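Side-chain contacts in hypothetical glycoside hydrolase (Parabacteroides distasonis, PDB 3TAW), which is of unknown function but is probably a five-bladed beta-propeller protein of the glycoside hydrolase kind: residues F17-T21 with G22-V26; I252-D256 with G257-L261; P268-K271 with G272-Y276; G315-P318 with A319-F323. All blocks are in the same frame, centred on the assembly; numbering follows the deposited sequence. Where two conformers were deposited one is given.

Interaction 1: F17-T21 with G22-V26; sequences FERPT and GVNPV
P20 and V23 meet across a tight turn of a surface loop, a small apolar contact. The backbone angles of T21 and G22 fit a type II beta turn, with the positive phi that favours glycine at its third position. The compact part is the P20-V23 pair. V23 has chi1 near -51°, which sets CG2 between its own backbone N and carbonyl carbon, and this V23 methyl lies 3.7 Å from P20 CB while also resting against P20 O at 3.4 Å. The two side chains cross nearly at right angles. The turn's own bond is weak: V23 N reaches P20 O at 3.4 Å, though almost straight (171°). A water bridges the turn as well, donating to P20 O (2.8 Å) and accepting from N24 N (3.0 Å). T21 and G22 form the loose, solvent-facing end of the turn. Further along, the amide of N24 stands 81° from the guanidinium plane of R19, with N24 ND2 3.8 Å from R19 CB. Both polar ends are held by the body of the fold: R19 forms a salt bridge with E312 of helix 310-313, whereas N24 ND2 bonds V347 O on strand 344-350, beside strand 333-340.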
loop_
_atom_site.group_PDB
_atom_site.type_symbol
_atom_site.label_atom_id
_atom_site.label_comp_id
_atom_site.label_asym_id
_atom_site.label_seq_id
_atom_site.Cartn_x
_atom_site.Cartn_y
_atom_site.Cartn_z
ATOM N N PHE A 17 15.164 9.054 -5.163
ATOM C CA PHE A 17 15.221 7.597 -5.058
ATOM C C PHE A 17 16.109 6.980 -6.131
ATOM O O PHE A 17 16.099 7.416 -7.288
ATOM C CB PHE A 17 13.827 6.977 -5.110
ATOM C CG PHE A 17 13.085 7.102 -3.829
ATOM C CD1 PHE A 17 13.453 6.336 -2.737
ATOM C CD2 PHE A 17 12.044 8.017 -3.692
ATOM C CE1 PHE A 17 12.775 6.448 -1.531
ATOM C CE2 PHE A 17 11.364 8.138 -2.500
ATOM C CZ PHE A 17 11.725 7.359 -1.407
ATOM N N GLU A 18 16.890 5.987 -5.724
ATOM C CA GLU A 18 17.740 5.240 -6.644
ATOM C C GLU A 18 17.654 3.767 -6.284
ATOM O O GLU A 18 17.715 3.401 -5.113
ATOM C CB GLU A 18 19.200 5.677 -6.536
ATOM C CG GLU A 18 19.399 7.169 -6.618
ATOM C CD GLU A 18 20.849 7.574 -6.770
ATOM O OE1 GLU A 18 21.749 6.716 -6.644
ATOM O OE2 GLU A 18 21.083 8.767 -7.042
ATOM N N ARG A 19 17.499 2.927 -7.296
ATOM C CA ARG A 19 17.621 1.483 -7.109
ATOM C C ARG A 19 19.079 1.150 -6.807
ATOM O O ARG A 19 19.952 1.492 -7.590
ATOM C CB ARG A 19 17.223 0.753 -8.392
ATOM C CG ARG A 19 15.790 0.980 -8.836
ATOM C CD ARG A 19 15.627 0.643 -10.315
ATOM N NE ARG A 19 14.241 0.721 -10.780
ATOM C CZ ARG A 19 13.625 1.851 -11.110
ATOM N NH1 ARG A 19 14.253 3.020 -11.034
ATOM N NH2 ARG A 19 12.371 1.830 -11.535
ATOM N N PRO A 20 19.366 0.477 -5.685
ATOM C CA PRO A 20 20.780 0.120 -5.457
ATOM C C PRO A 20 21.250 -0.817 -6.536
ATOM O O PRO A 20 20.518 -1.738 -6.907
ATOM C CB PRO A 20 20.754 -0.590 -4.089
ATOM C CG PRO A 20 19.466 -0.121 -3.451
ATOM C CD PRO A 20 18.494 0.000 -4.594
ATOM N N THR A 21 22.464 -0.591 -7.036
ATOM C CA THR A 21 22.951 -1.299 -8.221
ATOM C C THR A 21 22.905 -2.823 -8.051
ATOM O O THR A 21 23.479 -3.376 -7.111
ATOM C CB THR A 21 24.390 -0.848 -8.578
ATOM O OG1 THR A 21 24.455 0.599 -8.625
ATOM C CG2 THR A 21 24.823 -1.425 -9.937
ATOM N N GLY A 22 22.196 -3.485 -8.964
ATOM C CA GLY A 22 22.192 -4.942 -9.048
ATOM C C GLY A 22 21.457 -5.741 -7.992
ATOM O O GLY A 22 21.489 -6.962 -8.060
ATOM N N VAL A 23 20.765 -5.091 -7.049
ATOM C CA VAL A 23 20.140 -5.801 -5.918
ATOM C C VAL A 23 18.710 -6.286 -6.169
ATOM O O VAL A 23 18.247 -7.244 -5.527
ATOM C CB VAL A 23 20.136 -4.969 -4.606
ATOM C CG1 VAL A 23 21.515 -4.428 -4.305
ATOM C CG2 VAL A 23 19.092 -3.844 -4.629
ATOM N N ASN A 24 17.990 -5.600 -7.048
ATOM C CA ASN A 24 16.578 -5.914 -7.239
ATOM C C ASN A 24 16.365 -7.049 -8.212
ATOM O O ASN A 24 17.181 -7.247 -9.127
ATOM C CB ASN A 24 15.797 -4.696 -7.716
ATOM C CG ASN A 24 15.572 -3.678 -6.617
ATOM O OD1 ASN A 24 15.383 -4.032 -5.471
ATOM N ND2 ASN A 24 15.532 -2.406 -6.987
ATOM N N PRO A 25 15.273 -7.809 -8.020
ATOM C CA PRO A 25 14.316 -7.717 -6.925
ATOM C C PRO A 25 14.830 -8.325 -5.626
ATOM O O PRO A 25 15.630 -9.270 -5.659
ATOM C CB PRO A 25 13.126 -8.545 -7.422
ATOM C CG PRO A 25 13.686 -9.476 -8.440
ATOM C CD PRO A 25 14.977 -8.927 -8.931
ATOM N N VAL A 26 14.334 -7.816 -4.506
ATOM C CA VAL A 26 14.770 -8.246 -3.188
ATOM C C VAL A 26 13.909 -9.381 -2.596
ATOM O O VAL A 26 14.347 -10.048 -1.660
ATOM C CB VAL A 26 14.883 -7.053 -2.212
ATOM C CG1 VAL A 26 15.953 -6.081 -2.705
ATOM C CG2 VAL A 26 13.528 -6.375 -2.018
HETATM O O HOH W 1 18.554 -2.996 -8.449
#

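Interaction 2: I252-D256 with G257-L261; sequences ILTKD and GIVLL
T254 turns its hydroxyl between its own backbone N and carbonyl carbon (chi1 73°), aiming OG1 at G257 across a two-residue beta hairpin, while L253 sends CG anti to its N (chi1 168°), which, with chi2 near 60°, brings CD1 to I258. The hairpin joins strands 244-254 and 257-265 through a type I turn from T254 to G257, a compact way of reversing a strand within a propeller-like blade. L253 and I258 form a non-hydrogen-bonded pair whose side chains share one face of the sheet, L253 CD1 touching I258 CG1 at 3.7 Å; V182 of the adjacent strand 179-186 packs against both. The opposite face carries I252, T254 and V259, where the methyl T254 CG2 lies 4.0 Å from V259 CG2. Backbone bonds pair I252 with V259 in both directions, including V259 N to I252 O at 2.8 Å. Nearer the turn, T254 and G257 also bond both ways, and D256 N makes a weak bond back to T254 OG1. G257 has positive phi, a conformation that glycine readily adopts. G257 O is gripped twice: T254 N comes from above the carbonyl plane at 2.9 Å, and T254 OG1 donates in that plane, on a lone pair, at 2.8 Å.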
loop_
_atom_site.group_PDB
_atom_site.type_symbol
_atom_site.label_atom_id
_atom_site.label_comp_id
_atom_site.label_asym_id
_atom_site.label_seq_id
_atom_site.Cartn_x
_atom_site.Cartn_y
_atom_site.Cartn_z
ATOM N N ILE A 252 2.691 11.188 4.754
ATOM C CA ILE A 252 3.654 11.816 5.653
ATOM C C ILE A 252 3.362 13.302 5.853
ATOM O O ILE A 252 3.474 14.094 4.910
ATOM C CB ILE A 252 5.101 11.662 5.148
ATOM C CG1 ILE A 252 5.427 10.181 4.929
ATOM C CG2 ILE A 252 6.069 12.248 6.166
ATOM C CD1 ILE A 252 6.837 9.900 4.437
ATOM N N LEU A 253 3.033 13.666 7.091
ATOM C CA LEU A 253 2.739 15.046 7.475
ATOM C C LEU A 253 4.060 15.759 7.695
ATOM O O LEU A 253 4.788 15.412 8.621
ATOM C CB LEU A 253 1.902 15.063 8.759
ATOM C CG LEU A 253 1.692 16.369 9.511
ATOM C CD1 LEU A 253 0.997 17.360 8.632
ATOM C CD2 LEU A 253 0.887 16.101 10.829
ATOM N N THR A 254 4.366 16.735 6.847
ATOM C CA THR A 254 5.582 17.529 6.971
ATOM C C THR A 254 5.178 18.970 7.229
ATOM O O THR A 254 3.992 19.325 7.132
ATOM C CB THR A 254 6.463 17.468 5.684
ATOM O OG1 THR A 254 5.847 18.235 4.640
ATOM C CG2 THR A 254 6.688 15.994 5.171
ATOM N N LYS A 255 6.160 19.825 7.534
ATOM C CA LYS A 255 5.871 21.268 7.667
ATOM C C LYS A 255 5.319 21.901 6.391
ATOM O O LYS A 255 4.634 22.954 6.445
ATOM C CB LYS A 255 7.135 22.026 8.089
ATOM C CG LYS A 255 7.602 21.684 9.480
ATOM C CD LYS A 255 6.640 22.145 10.559
ATOM C CE LYS A 255 7.051 21.627 11.918
ATOM N NZ LYS A 255 6.053 21.951 12.977
ATOM N N ASP A 256 5.643 21.302 5.244
ATOM C CA ASP A 256 5.218 21.815 3.943
ATOM C C ASP A 256 3.919 21.241 3.416
ATOM O O ASP A 256 3.483 21.633 2.324
ATOM C CB ASP A 256 6.344 21.601 2.933
ATOM C CG ASP A 256 7.584 22.367 3.322
ATOM O OD1 ASP A 256 7.444 23.585 3.523
ATOM O OD2 ASP A 256 8.664 21.763 3.513
ATOM N N GLY A 257 3.310 20.323 4.171
ATOM C CA GLY A 257 2.060 19.683 3.788
ATOM C C GLY A 257 2.102 18.186 4.008
ATOM O O GLY A 257 3.149 17.628 4.420
ATOM N N ILE A 258 0.980 17.532 3.722
ATOM C CA ILE A 258 0.887 16.081 3.851
ATOM C C ILE A 258 1.252 15.477 2.503
ATOM O O ILE A 258 0.601 15.745 1.496
ATOM C CB ILE A 258 -0.500 15.627 4.316
ATOM C CG1 ILE A 258 -0.851 16.242 5.677
ATOM C CG2 ILE A 258 -0.565 14.090 4.386
ATOM C CD1 ILE A 258 -2.340 16.189 6.030
ATOM N N VAL A 259 2.327 14.702 2.484
ATOM C CA VAL A 259 2.830 14.102 1.263
ATOM C C VAL A 259 2.193 12.726 1.076
ATOM O O VAL A 259 2.275 11.885 1.962
ATOM C CB VAL A 259 4.370 13.958 1.301
ATOM C CG1 VAL A 259 4.877 13.336 0.002
ATOM C CG2 VAL A 259 5.033 15.333 1.542
ATOM N N LEU A 260 1.572 12.514 -0.086
ATOM C CA LEU A 260 0.970 11.234 -0.434
ATOM C C LEU A 260 1.643 10.658 -1.666
ATOM O O LEU A 260 1.569 11.243 -2.738
ATOM C CB LEU A 260 -0.530 11.395 -0.688
ATOM C CG LEU A 260 -1.301 10.167 -1.176
ATOM C CD1 LEU A 260 -1.343 9.089 -0.046
ATOM C CD2 LEU A 260 -2.740 10.528 -1.724
ATOM N N LEU A 261 2.325 9.526 -1.502
ATOM C CA LEU A 261 2.819 8.759 -2.623
ATOM C C LEU A 261 1.673 7.885 -3.138
ATOM O O LEU A 261 0.953 7.252 -2.364
ATOM C CB LEU A 261 4.014 7.889 -2.219
ATOM C CG LEU A 261 5.409 8.522 -2.216
ATOM C CD1 LEU A 261 5.514 9.744 -1.279
ATOM C CD2 LEU A 261 6.518 7.522 -1.851
#

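Interaction 3: P268-K271 with G272-Y276. With EDO (1,2-ethanediol), chain R; EDO (1,2-ethanediol), chain O.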
loop_
_atom_site.group_PDB
_atom_site.type_symbol
_atom_site.label_atom_id
_atom_site.label_comp_id
_atom_site.label_asym_id
_atom_site.label_seq_id
_atom_site.Cartn_x
_atom_site.Cartn_y
_atom_site.Cartn_z
ATOM N N PRO A 268 -4.136 4.301 -22.263
ATOM C CA PRO A 268 -3.501 4.200 -23.576
ATOM C C PRO A 268 -3.849 5.394 -24.479
ATOM O O PRO A 268 -4.956 5.936 -24.380
ATOM C CB PRO A 268 -4.104 2.922 -24.174
ATOM C CG PRO A 268 -4.607 2.127 -23.008
ATOM C CD PRO A 268 -5.044 3.168 -21.997
ATOM N N GLY A 269 -2.909 5.785 -25.332
ATOM C CA GLY A 269 -3.208 6.719 -26.416
ATOM C C GLY A 269 -3.176 8.154 -25.951
ATOM O O GLY A 269 -2.586 8.477 -24.922
ATOM N N GLU A 270 -3.830 9.024 -26.711
ATOM C CA GLU A 270 -3.586 10.454 -26.563
ATOM C C GLU A 270 -4.155 11.063 -25.298
ATOM O O GLU A 270 -3.740 12.152 -24.899
ATOM C CB GLU A 270 -4.074 11.222 -27.804
ATOM C CG GLU A 270 -3.233 10.934 -29.044
ATOM C CD GLU A 270 -1.732 11.157 -28.815
ATOM O OE1 GLU A 270 -1.372 12.096 -28.068
ATOM O OE2 GLU A 270 -0.915 10.384 -29.375
ATOM N N LYS A 271 -5.085 10.383 -24.638
ATOM C CA LYS A 271 -5.639 10.921 -23.400
ATOM C C LYS A 271 -4.824 10.505 -22.168
ATOM O O LYS A 271 -5.134 10.903 -21.054
ATOM C CB LYS A 271 -7.121 10.572 -23.265
ATOM C CG LYS A 271 -8.010 11.307 -24.280
ATOM C CD LYS A 271 -7.602 12.778 -24.459
ATOM C CE LYS A 271 -8.539 13.506 -25.422
ATOM N NZ LYS A 271 -8.316 14.985 -25.480
ATOM N N GLY A 272 -3.764 9.724 -22.386
ATOM C CA GLY A 272 -2.738 9.495 -21.365
ATOM C C GLY A 272 -1.517 10.355 -21.683
ATOM O O GLY A 272 -1.602 11.282 -22.478
ATOM N N ASP A 273 -0.393 10.059 -21.041
ATOM C CA ASP A 273 0.884 10.661 -21.356
ATOM C C ASP A 273 1.685 9.632 -22.139
ATOM O O ASP A 273 2.139 8.650 -21.578
ATOM C CB ASP A 273 1.637 11.053 -20.080
ATOM C CG ASP A 273 2.897 11.846 -20.371
ATOM O OD1 ASP A 273 3.451 11.742 -21.501
ATOM O OD2 ASP A 273 3.332 12.575 -19.466
ATOM N N THR A 274 1.872 9.881 -23.433
ATOM C CA THR A 274 2.501 8.897 -24.321
ATOM C C THR A 274 4.022 8.784 -24.104
ATOM O O THR A 274 4.687 7.944 -24.730
ATOM C CB THR A 274 2.180 9.217 -25.793
ATOM O OG1 THR A 274 2.493 10.586 -26.054
ATOM C CG2 THR A 274 0.691 9.004 -26.064
ATOM N N ALA A 275 4.571 9.610 -23.218
ATOM C CA ALA A 275 5.933 9.419 -22.731
ATOM C C ALA A 275 6.085 8.139 -21.907
ATOM O O ALA A 275 7.193 7.671 -21.702
ATOM C CB ALA A 275 6.390 10.643 -21.921
ATOM N N TYR A 276 4.976 7.580 -21.418
ATOM C CA TYR A 276 5.010 6.370 -20.598
ATOM C C TYR A 276 4.220 5.242 -21.243
ATOM O O TYR A 276 3.263 5.475 -21.968
ATOM C CB TYR A 276 4.512 6.673 -19.160
ATOM C CG TYR A 276 5.267 7.831 -18.595
ATOM C CD1 TYR A 276 6.534 7.660 -18.042
ATOM C CD2 TYR A 276 4.766 9.124 -18.699
ATOM C CE1 TYR A 276 7.256 8.746 -17.569
ATOM C CE2 TYR A 276 5.482 10.200 -18.233
ATOM C CZ TYR A 276 6.716 10.001 -17.677
ATOM O OH TYR A 276 7.409 11.101 -17.251
HETATM C C1 EDO R . -11.748 15.062 -27.768
HETATM O O1 EDO R . -11.187 14.025 -26.960
HETATM C C2 EDO R . -11.180 16.392 -27.295
HETATM O O2 EDO R . -9.762 16.302 -27.108
HETATM C C1 EDO O . 3.185 15.956 -18.113
HETATM O O1 EDO O . 2.669 15.480 -19.357
HETATM C C2 EDO O . 3.836 17.311 -18.303
HETATM O O2 EDO O . 2.943 18.141 -19.046
#
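T274 points its methyl back towards G269 and E270 where two successive turns shape the exposed loop between strands 257-265 and 281-288. The first has type I angles at E270 and K271; the second is a type I beta turn from D273 to Y276 combined with an Asx turn. Among the backbone bonds, G272 N donates to G269 O at 3.1 Å, arriving 44° out of the carbonyl plane, and Y276 N closes on D273 O at 3.0 Å. Van der Waals contact of the T274 methyl is with oxygens: T274 CG2 rests 3.5 Å from G269 O and 3.9 Å from E270 OE2. The bend at chi2 (-53°) brings the glutamate carboxylate back towards it, although the first bond leaves in the other direction. Side-chain polar bonds centre on D273, whose OD1 accepts from A275 N at 3.0 Å, on the anti side of the carboxylate and tilted out of its plane. Two 1,2-ethanediol molecules, both probably from the crystallisation liquor, lie nearby. K271 NZ approaches one, but so closely, and in one of two deposited conformers, that the bond is doubtful. More regular is the other, whose O1 donates to D273 OD2 at 3.0 Å.

Interaction 4: G315-P318 with A319-F323; sequences GQYP and AGTVF
The Y317 ring is flanked by two methyl groups from the residues that follow it: A319 CB lies 3.7 Å from Y317 CE2, and T321 CG2 approaches Y317 CD2 to 3.5 Å. Both come at the ring obliquely, while the carbonyl carbon of G320 sits at its edge, in the ring plane. With CG anti to its backbone N (chi1 -175°), Y317 swings the ring forward along the chain, and T321 meets it crosswise, its chi1 of 76° leaving CG2 anti to the carbonyl carbon, where it meets the ring. The backbone here forms a type I beta turn from Y317 to G320, whose closing bond, G320 N to Y317 O, is weak at 3.4 Å. Y317 O also takes G315 N, at 3.2 Å, so this one carbonyl ties together the residues before and after it. G320 closes the turn with positive phi. In the next shell, Y317 OH bonds N279 O and the ring makes an edge-to-face stack with Y281, which probably limit its rotation. T321 OG1 has weak bonds to A341 N and G339 O. The turn carries the chain from helix 310-313 into strand 322-330, with F323 bonding G339 of strand 333-340, and G320 and V322 bonding Y281 of strand 281-288.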
loop_
_atom_site.group_PDB
_atom_site.type_symbol
_atom_site.label_atom_id
_atom_site.label_comp_id
_atom_site.label_asym_id
_atom_site.label_seq_id
_atom_site.Cartn_x
_atom_site.Cartn_y
_atom_site.Cartn_z
ATOM N N GLY A 315 5.209 -8.667 -16.180
ATOM C CA GLY A 315 5.161 -9.819 -15.290
ATOM C C GLY A 315 3.732 -10.296 -15.236
ATOM O O GLY A 315 3.037 -10.281 -16.265
ATOM N N GLN A 316 3.262 -10.672 -14.050
ATOM C CA GLN A 316 1.875 -11.096 -13.906
ATOM C C GLN A 316 0.935 -10.019 -14.459
ATOM O O GLN A 316 -0.089 -10.322 -15.072
ATOM C CB GLN A 316 1.505 -11.421 -12.453
ATOM C CG GLN A 316 0.010 -11.771 -12.349
ATOM C CD GLN A 316 -0.519 -12.142 -10.963
ATOM O OE1 GLN A 316 -1.612 -12.725 -10.889
ATOM N NE2 GLN A 316 0.191 -11.784 -9.882
ATOM N N TYR A 317 1.294 -8.764 -14.216
ATOM C CA TYR A 317 0.653 -7.626 -14.851
ATOM C C TYR A 317 1.481 -7.279 -16.077
ATOM O O TYR A 317 2.612 -6.816 -15.951
ATOM C CB TYR A 317 0.575 -6.438 -13.894
ATOM C CG TYR A 317 -0.199 -5.283 -14.495
ATOM C CD1 TYR A 317 -1.576 -5.379 -14.692
ATOM C CD2 TYR A 317 0.451 -4.145 -14.938
ATOM C CE1 TYR A 317 -2.288 -4.355 -15.305
ATOM C CE2 TYR A 317 -0.252 -3.097 -15.526
ATOM C CZ TYR A 317 -1.619 -3.205 -15.693
ATOM O OH TYR A 317 -2.315 -2.173 -16.269
ATOM N N PRO A 318 0.930 -7.517 -17.273
ATOM C CA PRO A 318 1.788 -7.411 -18.452
ATOM C C PRO A 318 2.311 -6.024 -18.831
ATOM O O PRO A 318 3.365 -5.949 -19.456
ATOM C CB PRO A 318 0.932 -7.988 -19.597
ATOM C CG PRO A 318 -0.429 -8.219 -19.045
ATOM C CD PRO A 318 -0.388 -8.122 -17.560
ATOM N N ALA A 319 1.595 -4.950 -18.480
ATOM C CA ALA A 319 1.980 -3.594 -18.904
ATOM C C ALA A 319 2.992 -2.946 -17.963
ATOM O O ALA A 319 3.504 -1.880 -18.254
ATOM C CB ALA A 319 0.740 -2.694 -19.027
ATOM N N GLY A 320 3.280 -3.602 -16.840
ATOM C CA GLY A 320 4.306 -3.153 -15.902
ATOM C C GLY A 320 3.785 -2.302 -14.760
ATOM O O GLY A 320 2.835 -1.531 -14.928
ATOM N N THR A 321 4.415 -2.447 -13.594
ATOM C CA THR A 321 4.160 -1.550 -12.470
ATOM C C THR A 321 5.447 -1.302 -11.681
ATOM O O THR A 321 6.379 -2.117 -11.677
ATOM C CB THR A 321 3.119 -2.106 -11.426
ATOM O OG1 THR A 321 3.741 -3.106 -10.618
ATOM C CG2 THR A 321 1.870 -2.687 -12.072
ATOM N N VAL A 322 5.471 -0.153 -11.031
ATOM C CA VAL A 322 6.334 0.075 -9.878
ATOM C C VAL A 322 5.374 0.578 -8.813
ATOM O O VAL A 322 5.157 1.794 -8.648
ATOM C CB VAL A 322 7.535 1.022 -10.175
ATOM C CG1 VAL A 322 8.534 0.317 -11.063
ATOM C CG2 VAL A 322 7.116 2.372 -10.795
ATOM N N PHE A 323 4.784 -0.386 -8.089
ATOM C CA PHE A 323 3.616 -0.138 -7.262
ATOM C C PHE A 323 4.061 0.156 -5.830
ATOM O O PHE A 323 4.365 -0.753 -5.046
ATOM C CB PHE A 323 2.657 -1.335 -7.316
ATOM C CG PHE A 323 1.276 -1.015 -6.818
ATOM C CD1 PHE A 323 0.344 -0.387 -7.642
ATOM C CD2 PHE A 323 0.934 -1.291 -5.500
ATOM C CE1 PHE A 323 -0.924 -0.079 -7.166
ATOM C CE2 PHE A 323 -0.332 -0.985 -5.014
ATOM C CZ PHE A 323 -1.254 -0.388 -5.835
#

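The four contacts illustrate how turns of different kinds punctuate a largely beta fold. Interactions 1 and 4 touch directly, R19 NH2 lying 4.2 Å from V322 CG1, with centres about 17 Å apart. Interactions 3 and 4 are also about 17 Å apart between centres; they do not touch, but share a neighbour, N279, which meets P268 in one and Y317 in the other. The centre of interaction 2 is about 25, 28 and 27 Å from those of interactions 1, 3 and 4, although its nearest atoms come within about 5 Å of interaction 1. The K255 side chain is about 4 Å from the magnesium ion, whose site includes N355 and F356. An unidentified ligand lies about 4 Å from the T321 side chain.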